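Local coordinates for cyclic GMP-AMP synthase-like receptor (PDB 7LT2), which senses double-stranded RNA in the cytoplasm and answers by making cyclic GMP-AMP from ATP and GTP, a signal of innate immunity, at residues P68-I79 / I189-V199; Y312-S320 / P337-N345. All blocks are in the same frame, centred on the assembly; numbering follows the deposited sequence.

Interaction 1. Residues P68-I79 / I189-V199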
# COMPACT_ATOMS: atom_id res chain seq x y z
N PRO A 68 6.37 10.51 -5.97
CA PRO A 68 5.92 9.12 -5.93
C PRO A 68 6.68 8.27 -6.93
O PRO A 68 7.07 8.74 -8.01
CB PRO A 68 4.43 9.22 -6.29
CG PRO A 68 4.27 10.52 -6.98
CD PRO A 68 5.35 11.44 -6.47
N GLU A 69 6.91 7.02 -6.55
CA GLU A 69 7.76 6.14 -7.36
C GLU A 69 7.09 4.81 -7.70
O GLU A 69 7.38 4.24 -8.75
CB GLU A 69 9.08 5.90 -6.64
CG GLU A 69 10.03 7.07 -6.77
CD GLU A 69 11.16 7.05 -5.77
OE1 GLU A 69 10.98 6.46 -4.68
OE2 GLU A 69 12.23 7.62 -6.06
N GLU A 70 6.21 4.31 -6.83
CA GLU A 70 5.58 3.02 -7.08
C GLU A 70 4.26 2.92 -6.33
O GLU A 70 4.03 3.64 -5.36
CB GLU A 70 6.50 1.86 -6.67
CG GLU A 70 6.87 1.88 -5.20
CD GLU A 70 7.61 0.63 -4.77
OE1 GLU A 70 7.16 -0.48 -5.15
OE2 GLU A 70 8.62 0.75 -4.06
N PHE A 71 3.41 1.99 -6.78
CA PHE A 71 2.28 1.54 -5.98
C PHE A 71 1.95 0.11 -6.37
O PHE A 71 2.52 -0.45 -7.32
CB PHE A 71 1.05 2.46 -6.12
CG PHE A 71 0.40 2.45 -7.48
CD1 PHE A 71 0.82 3.31 -8.48
CD2 PHE A 71 -0.68 1.61 -7.74
CE1 PHE A 71 0.21 3.32 -9.72
CE2 PHE A 71 -1.29 1.61 -8.99
CZ PHE A 71 -0.85 2.47 -9.98
N ASP A 72 1.05 -0.49 -5.61
CA ASP A 72 0.61 -1.87 -5.82
C ASP A 72 -0.75 -1.89 -6.51
O ASP A 72 -1.70 -1.28 -6.03
CB ASP A 72 0.50 -2.62 -4.49
CG ASP A 72 1.84 -3.07 -3.96
OD1 ASP A 72 2.88 -2.83 -4.61
OD2 ASP A 72 1.84 -3.67 -2.86
N LEU A 73 -0.84 -2.64 -7.61
CA LEU A 73 -2.15 -2.98 -8.17
C LEU A 73 -2.58 -4.29 -7.52
O LEU A 73 -2.13 -5.37 -7.91
CB LEU A 73 -2.09 -3.11 -9.69
CG LEU A 73 -3.48 -3.26 -10.31
CD1 LEU A 73 -4.28 -1.98 -10.15
CD2 LEU A 73 -3.36 -3.65 -11.78
N ASP A 74 -3.45 -4.20 -6.52
CA ASP A 74 -4.00 -5.38 -5.87
C ASP A 74 -5.15 -5.89 -6.74
O ASP A 74 -6.23 -5.30 -6.78
CB ASP A 74 -4.46 -5.06 -4.45
CG ASP A 74 -3.30 -4.79 -3.52
OD1 ASP A 74 -2.22 -5.39 -3.71
OD2 ASP A 74 -3.47 -3.97 -2.60
N ILE A 75 -4.89 -6.98 -7.46
CA ILE A 75 -5.86 -7.57 -8.38
C ILE A 75 -6.72 -8.53 -7.58
O ILE A 75 -6.23 -9.57 -7.13
CB ILE A 75 -5.14 -8.27 -9.55
CG1 ILE A 75 -4.26 -7.28 -10.30
CG2 ILE A 75 -6.15 -8.93 -10.50
CD1 ILE A 75 -3.27 -7.93 -11.26
N LEU A 76 -7.99 -8.19 -7.38
CA LEU A 76 -8.84 -8.93 -6.45
C LEU A 76 -9.61 -10.02 -7.19
O LEU A 76 -10.48 -9.74 -8.02
CB LEU A 76 -9.80 -7.98 -5.73
CG LEU A 76 -9.15 -6.78 -5.01
CD1 LEU A 76 -10.15 -6.12 -4.08
CD2 LEU A 76 -7.91 -7.19 -4.23
N LEU A 77 -9.27 -11.27 -6.88
CA LEU A 77 -9.93 -12.45 -7.42
C LEU A 77 -10.93 -12.96 -6.38
O LEU A 77 -10.70 -12.85 -5.18
CB LEU A 77 -8.91 -13.54 -7.74
CG LEU A 77 -7.64 -13.04 -8.45
CD1 LEU A 77 -6.56 -14.10 -8.45
CD2 LEU A 77 -7.98 -12.60 -9.87
N HIS A 78 -12.05 -13.52 -6.85
CA HIS A 78 -13.10 -13.97 -5.94
C HIS A 78 -13.43 -15.42 -6.22
O HIS A 78 -13.83 -15.76 -7.34
CB HIS A 78 -14.36 -13.11 -6.06
CG HIS A 78 -15.47 -13.57 -5.17
ND1 HIS A 78 -15.39 -13.51 -3.80
CD2 HIS A 78 -16.66 -14.14 -5.46
CE1 HIS A 78 -16.50 -14.00 -3.27
NE2 HIS A 78 -17.29 -14.39 -4.26
N ILE A 79 -13.25 -16.26 -5.21
CA ILE A 79 -13.66 -17.67 -5.29
C ILE A 79 -15.16 -17.75 -5.09
O ILE A 79 -15.67 -17.26 -4.07
CB ILE A 79 -12.92 -18.49 -4.24
CG1 ILE A 79 -11.40 -18.43 -4.48
CG2 ILE A 79 -13.43 -19.93 -4.24
CD1 ILE A 79 -10.59 -19.00 -3.36
N ILE A 189 6.85 7.63 -15.28
CA ILE A 189 5.70 8.01 -14.46
C ILE A 189 5.73 7.28 -13.12
O ILE A 189 5.87 7.91 -12.07
CB ILE A 189 4.37 7.76 -15.21
CG1 ILE A 189 4.34 8.57 -16.51
CG2 ILE A 189 3.20 8.14 -14.31
CD1 ILE A 189 3.19 8.20 -17.43
N MET A 190 5.59 5.95 -13.14
CA MET A 190 5.57 5.20 -11.89
C MET A 190 5.75 3.71 -12.19
O MET A 190 5.46 3.25 -13.30
CB MET A 190 4.26 5.42 -11.12
CG MET A 190 4.47 5.74 -9.64
SD MET A 190 3.02 6.42 -8.84
CE MET A 190 2.99 8.06 -9.55
N ASP A 191 6.25 2.99 -11.19
CA ASP A 191 6.28 1.53 -11.20
C ASP A 191 5.02 0.99 -10.54
O ASP A 191 4.51 1.56 -9.58
CB ASP A 191 7.50 0.98 -10.44
CG ASP A 191 8.82 1.24 -11.15
OD1 ASP A 191 8.81 1.52 -12.37
OD2 ASP A 191 9.87 1.13 -10.49
N VAL A 192 4.52 -0.14 -11.06
CA VAL A 192 3.32 -0.78 -10.51
C VAL A 192 3.59 -2.27 -10.34
O VAL A 192 3.97 -2.95 -11.30
CB VAL A 192 2.09 -0.56 -11.41
CG1 VAL A 192 0.84 -1.14 -10.76
CG2 VAL A 192 1.89 0.92 -11.71
N ASP A 193 3.38 -2.78 -9.12
CA ASP A 193 3.49 -4.21 -8.85
C ASP A 193 2.12 -4.87 -9.00
O ASP A 193 1.12 -4.37 -8.48
CB ASP A 193 4.06 -4.46 -7.45
CG ASP A 193 5.56 -4.24 -7.38
OD1 ASP A 193 6.14 -3.74 -8.37
OD2 ASP A 193 6.15 -4.57 -6.33
N LEU A 194 2.09 -6.00 -9.71
CA LEU A 194 0.83 -6.68 -10.03
C LEU A 194 0.65 -7.82 -9.04
O LEU A 194 1.25 -8.89 -9.19
CB LEU A 194 0.84 -7.16 -11.47
CG LEU A 194 1.26 -6.13 -12.52
CD1 LEU A 194 1.31 -6.77 -13.90
CD2 LEU A 194 0.32 -4.93 -12.51
N VAL A 195 -0.18 -7.59 -8.02
CA VAL A 195 -0.28 -8.47 -6.85
C VAL A 195 -1.60 -9.23 -6.91
O VAL A 195 -2.68 -8.63 -6.83
CB VAL A 195 -0.17 -7.68 -5.54
CG1 VAL A 195 -0.17 -8.61 -4.35
CG2 VAL A 195 1.08 -6.79 -5.56
N ALA A 196 -1.52 -10.56 -7.01
CA ALA A 196 -2.71 -11.41 -7.05
C ALA A 196 -3.25 -11.60 -5.64
O ALA A 196 -2.57 -12.17 -4.78
CB ALA A 196 -2.37 -12.76 -7.68
N CYS A 197 -4.49 -11.15 -5.41
CA CYS A 197 -5.13 -11.22 -4.10
C CYS A 197 -6.48 -11.93 -4.22
O CYS A 197 -7.03 -12.08 -5.31
CB CYS A 197 -5.35 -9.83 -3.51
SG CYS A 197 -3.87 -8.77 -3.47
N PHE A 198 -7.02 -12.34 -3.07
CA PHE A 198 -8.35 -12.93 -3.01
C PHE A 198 -9.23 -12.12 -2.07
O PHE A 198 -8.83 -11.84 -0.94
CB PHE A 198 -8.29 -14.40 -2.58
CG PHE A 198 -7.84 -15.32 -3.67
CD1 PHE A 198 -8.76 -15.86 -4.56
CD2 PHE A 198 -6.50 -15.62 -3.84
CE1 PHE A 198 -8.34 -16.71 -5.58
CE2 PHE A 198 -6.08 -16.46 -4.85
CZ PHE A 198 -7.00 -17.00 -5.72
N VAL A 199 -10.42 -11.74 -2.55
CA VAL A 199 -11.31 -10.82 -1.85
C VAL A 199 -12.51 -11.59 -1.30
O VAL A 199 -12.99 -12.55 -1.92
CB VAL A 199 -11.76 -9.66 -2.77
CG1 VAL A 199 -12.54 -10.18 -3.98
CG2 VAL A 199 -12.57 -8.63 -1.98
O HOH W 1 8.14 8.10 -10.51
O HOH W 2 7.63 -1.56 -7.49
O HOH W 3 5.16 -4.09 -3.95
O HOH W 4 -12.29 -15.11 -2.80

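Interaction 2. Residues Y312-S320 / P337-N345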
# COMPACT_ATOMS: atom_id res chain seq x y z
N TYR A 312 4.01 9.35 19.08
CA TYR A 312 4.85 8.46 18.29
C TYR A 312 6.12 8.08 19.05
O TYR A 312 6.52 6.91 19.07
CB TYR A 312 5.18 9.14 16.96
CG TYR A 312 6.25 8.50 16.10
CD1 TYR A 312 6.09 7.21 15.61
CD2 TYR A 312 7.39 9.20 15.75
CE1 TYR A 312 7.06 6.63 14.81
CE2 TYR A 312 8.36 8.64 14.95
CZ TYR A 312 8.19 7.35 14.48
OH TYR A 312 9.16 6.80 13.68
N ASN A 313 6.75 9.05 19.71
CA ASN A 313 7.93 8.75 20.51
C ASN A 313 7.62 7.80 21.66
O ASN A 313 8.45 6.96 22.01
CB ASN A 313 8.55 10.04 21.04
CG ASN A 313 9.99 9.86 21.49
OD1 ASN A 313 10.67 8.94 21.04
ND2 ASN A 313 10.45 10.73 22.37
N GLU A 314 6.42 7.91 22.25
CA GLU A 314 6.07 7.02 23.36
C GLU A 314 5.93 5.58 22.89
O GLU A 314 6.29 4.64 23.62
CB GLU A 314 4.78 7.49 24.04
CG GLU A 314 4.89 8.86 24.69
CD GLU A 314 5.86 8.88 25.86
OE1 GLU A 314 6.21 7.80 26.37
OE2 GLU A 314 6.28 9.99 26.26
N PHE A 315 5.38 5.36 21.69
CA PHE A 315 5.34 4.02 21.12
C PHE A 315 6.75 3.46 20.94
O PHE A 315 7.03 2.31 21.30
CB PHE A 315 4.62 4.03 19.77
CG PHE A 315 3.11 4.00 19.88
CD1 PHE A 315 2.44 2.79 20.01
CD2 PHE A 315 2.37 5.17 19.83
CE1 PHE A 315 1.05 2.76 20.10
CE2 PHE A 315 1.00 5.14 19.91
CZ PHE A 315 0.33 3.94 20.05
N ILE A 316 7.65 4.27 20.38
CA ILE A 316 9.02 3.82 20.15
C ILE A 316 9.71 3.53 21.47
O ILE A 316 10.36 2.49 21.64
CB ILE A 316 9.79 4.87 19.33
CG1 ILE A 316 9.14 5.08 17.96
CG2 ILE A 316 11.25 4.45 19.16
CD1 ILE A 316 9.19 3.86 17.07
N ALA A 317 9.58 4.44 22.44
CA ALA A 317 10.18 4.24 23.75
C ALA A 317 9.64 2.98 24.42
O ALA A 317 10.40 2.22 25.03
CB ALA A 317 9.94 5.46 24.64
N ASP A 318 8.33 2.75 24.32
CA ASP A 318 7.72 1.54 24.85
C ASP A 318 8.12 0.30 24.06
O ASP A 318 7.87 -0.82 24.52
CB ASP A 318 6.20 1.70 24.86
CG ASP A 318 5.50 0.61 25.66
OD1 ASP A 318 5.85 0.42 26.84
OD2 ASP A 318 4.58 -0.04 25.10
N GLN A 319 8.74 0.48 22.88
CA GLN A 319 9.21 -0.62 22.04
C GLN A 319 8.06 -1.53 21.61
O GLN A 319 8.24 -2.74 21.45
CB GLN A 319 10.33 -1.40 22.72
CG GLN A 319 11.50 -0.51 23.10
CD GLN A 319 12.68 -1.25 23.69
OE1 GLN A 319 12.68 -2.47 23.80
NE2 GLN A 319 13.71 -0.50 24.07
N SER A 320 6.87 -0.96 21.41
CA SER A 320 5.72 -1.74 20.98
C SER A 320 4.82 -0.88 20.10
O SER A 320 4.38 0.19 20.53
CB SER A 320 4.94 -2.28 22.18
OG SER A 320 3.74 -2.90 21.76
N PRO A 337 16.38 -3.60 21.10
CA PRO A 337 16.17 -2.53 22.09
C PRO A 337 17.14 -1.36 21.97
O PRO A 337 16.73 -0.21 22.14
CB PRO A 337 16.33 -3.27 23.43
CG PRO A 337 15.95 -4.68 23.12
CD PRO A 337 16.42 -4.93 21.71
N ILE A 338 18.41 -1.63 21.69
CA ILE A 338 19.39 -0.56 21.53
C ILE A 338 18.99 0.38 20.40
O ILE A 338 19.04 1.61 20.54
CB ILE A 338 20.80 -1.14 21.31
CG1 ILE A 338 21.31 -1.78 22.61
CG2 ILE A 338 21.77 -0.08 20.82
CD1 ILE A 338 22.58 -2.58 22.42
N THR A 339 18.57 -0.19 19.26
CA THR A 339 18.13 0.62 18.13
C THR A 339 16.94 1.50 18.52
O THR A 339 16.91 2.70 18.22
CB THR A 339 17.76 -0.29 16.96
OG1 THR A 339 18.89 -1.11 16.62
CG2 THR A 339 17.34 0.53 15.74
N LEU A 340 15.94 0.91 19.18
CA LEU A 340 14.75 1.68 19.54
C LEU A 340 15.07 2.72 20.61
O LEU A 340 14.51 3.82 20.59
CB LEU A 340 13.65 0.73 20.02
CG LEU A 340 13.17 -0.25 18.96
CD1 LEU A 340 12.25 -1.29 19.57
CD2 LEU A 340 12.46 0.50 17.84
N ASN A 341 15.96 2.38 21.56
CA ASN A 341 16.39 3.36 22.55
C ASN A 341 17.06 4.56 21.89
O ASN A 341 16.76 5.71 22.22
CB ASN A 341 17.33 2.71 23.56
CG ASN A 341 16.61 1.82 24.56
OD1 ASN A 341 15.39 1.87 24.70
ND2 ASN A 341 17.38 0.99 25.27
N ASN A 342 17.97 4.31 20.95
CA ASN A 342 18.66 5.41 20.27
C ASN A 342 17.68 6.27 19.48
O ASN A 342 17.79 7.50 19.48
CB ASN A 342 19.75 4.86 19.35
CG ASN A 342 20.92 4.26 20.10
OD1 ASN A 342 21.14 4.54 21.28
ND2 ASN A 342 21.68 3.42 19.41
N ILE A 343 16.73 5.64 18.79
CA ILE A 343 15.78 6.41 17.99
C ILE A 343 14.89 7.25 18.90
O ILE A 343 14.64 8.43 18.63
CB ILE A 343 14.97 5.48 17.07
CG1 ILE A 343 15.89 4.85 16.02
CG2 ILE A 343 13.85 6.26 16.38
CD1 ILE A 343 15.23 3.77 15.20
N SER A 344 14.41 6.66 20.00
CA SER A 344 13.58 7.42 20.94
C SER A 344 14.35 8.58 21.55
O SER A 344 13.80 9.67 21.74
CB SER A 344 13.04 6.50 22.03
OG SER A 344 12.23 7.22 22.94
N ASN A 345 15.63 8.38 21.87
CA ASN A 345 16.45 9.47 22.39
C ASN A 345 16.64 10.57 21.35
O ASN A 345 16.59 11.76 21.68
CB ASN A 345 17.80 8.95 22.87
CG ASN A 345 17.69 8.08 24.11
OD1 ASN A 345 16.71 8.15 24.85
ND2 ASN A 345 18.70 7.26 24.35
O HOH W 5 13.09 2.60 25.72

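Interaction 1. Residues P68-I79 / I189-V199
Glu70, Asp72 and Asp193 turn their carboxylates to one face of a parallel strand pair, 70-77 beside 189-199, and form the acidic triad of the nucleotidyltransferase fold. By similarity they bind the catalytic magnesium ions, and carboxylates suit a place that must hold cations. The Asp72 and Asp193 carboxylate planes lie only 16° apart, with Asp72 OD1 4.1 Å from Asp193 OD2. Water donates to both of these oxygens, and a second water joins Glu70 OE1 to Asp193 OD1, which probably eases the closeness of the like charges. Asp193 OD1 is also hydrogen-bonded to Thr178 OG1, which probably helps to set its carboxylate.

On the other face Phe71, Val192, Leu73, Leu77 and Phe198 pack as an apolar layer. Phe71 has CG between its backbone N and carbonyl carbon (chi1 68°), which lays the ring alongside Val192: Val192 CG1 sits over the ring face, 4.3 Å from its centroid, while CG2 reaches CE1. Tyr60 meets the Phe71 ring edge-to-face. Further along, Leu73 CB packs on Val192 CG1, and Leu77 CD1 lies over one face of Phe198, offset toward the rim. From the start of its strand Met190 reaches in, SD meeting the Phe71 ring edge in plane, 3.8 Å from CD1, a Met-aromatic contact; the Met190 chain bends at chi3 and lays CE against Pro68 CB.

The backbones are laced by nine hydrogen bonds, from Asp191 N to Glu69 O through to Val199 N to Leu77 O. Where the ladder ends, the His78 ring takes over as donor: ND1, with the acceptor in the ring plane, gives a nearly straight bond of 3.2 Å to Val199 O.

Interaction 2. Residues Y312-S320 / P337-N345
Helix 312-318 and helix 337-345 run nearly antiparallel, at 154° between their directions, with axes 8.5 Å apart at closest approach. Small residues suit the place where the backbones come nearest, and there Ala317 faces Ser344, CA to CA 5.4 Å. Ser344 points its CB toward the facing helix, and the methyl of Ala317 rests against its OG.

Ile316 works through one branch. Its CG2 comes down on the neighbouring helix at Leu340 O, 3.6 Å away, and is also flanked by Leu340 CD2, Ile343 CG2 and Ser344 CB; a beta-branched side chain suits a buried position where a methyl must sit close to the facing backbone. Within its own helix Ile316 sets CG1 over one face of the Tyr312 ring, toward the rim; the Tyr312 hydroxyl is hydrogen-bonded to His273.

The pair belongs to the helical Mab-21 HhH/H2TH-like domain. Helix 312-318 closes in a Schellman motif, and Gln319, with positive phi, is the residue at which it leaves helical geometry. The side chain of Gln319 then spans the gap, extended beyond CG. Its CB and CG both lie 3.7 Å from Leu340 CD1, so the aliphatic stem shares the apolar contact, while the side chain crosses that of Pro337 at about a right angle, with OE1 near the ring's CB.

At its end Gln319 NE2 makes a weak hydrogen bond of 3.0 Å to Asn341 OD1, bent to 122° at the hydrogen, with the two amide planes 49° apart. A water lies 2.6 Å from Asn341 OD1 and 2.8 Å from Ala317 O.

From the N terminus, the chain first lays down 68-79, then makes an excursion of 109 residues through both helices and strands before 189-199 returns beside it; interaction 1 closes that long loop within the nucleotidyltransferase sheet. Only later does interaction 2 open. It closes a much shorter loop: 16 residues without helix or strand separate 312-320 from 337-345, on the way from helix 301-318 to helix 337-354. The two closures therefore follow in series, neither nesting nor crossing. Their centres are 33 Å apart and their nearest atoms about 18 Å, so they do not touch: 68-79/189-199 joins two neighbouring strands of the nucleotidyltransferase sheet, and 312-320/337-345 two helices of the HhH/H2TH-like part.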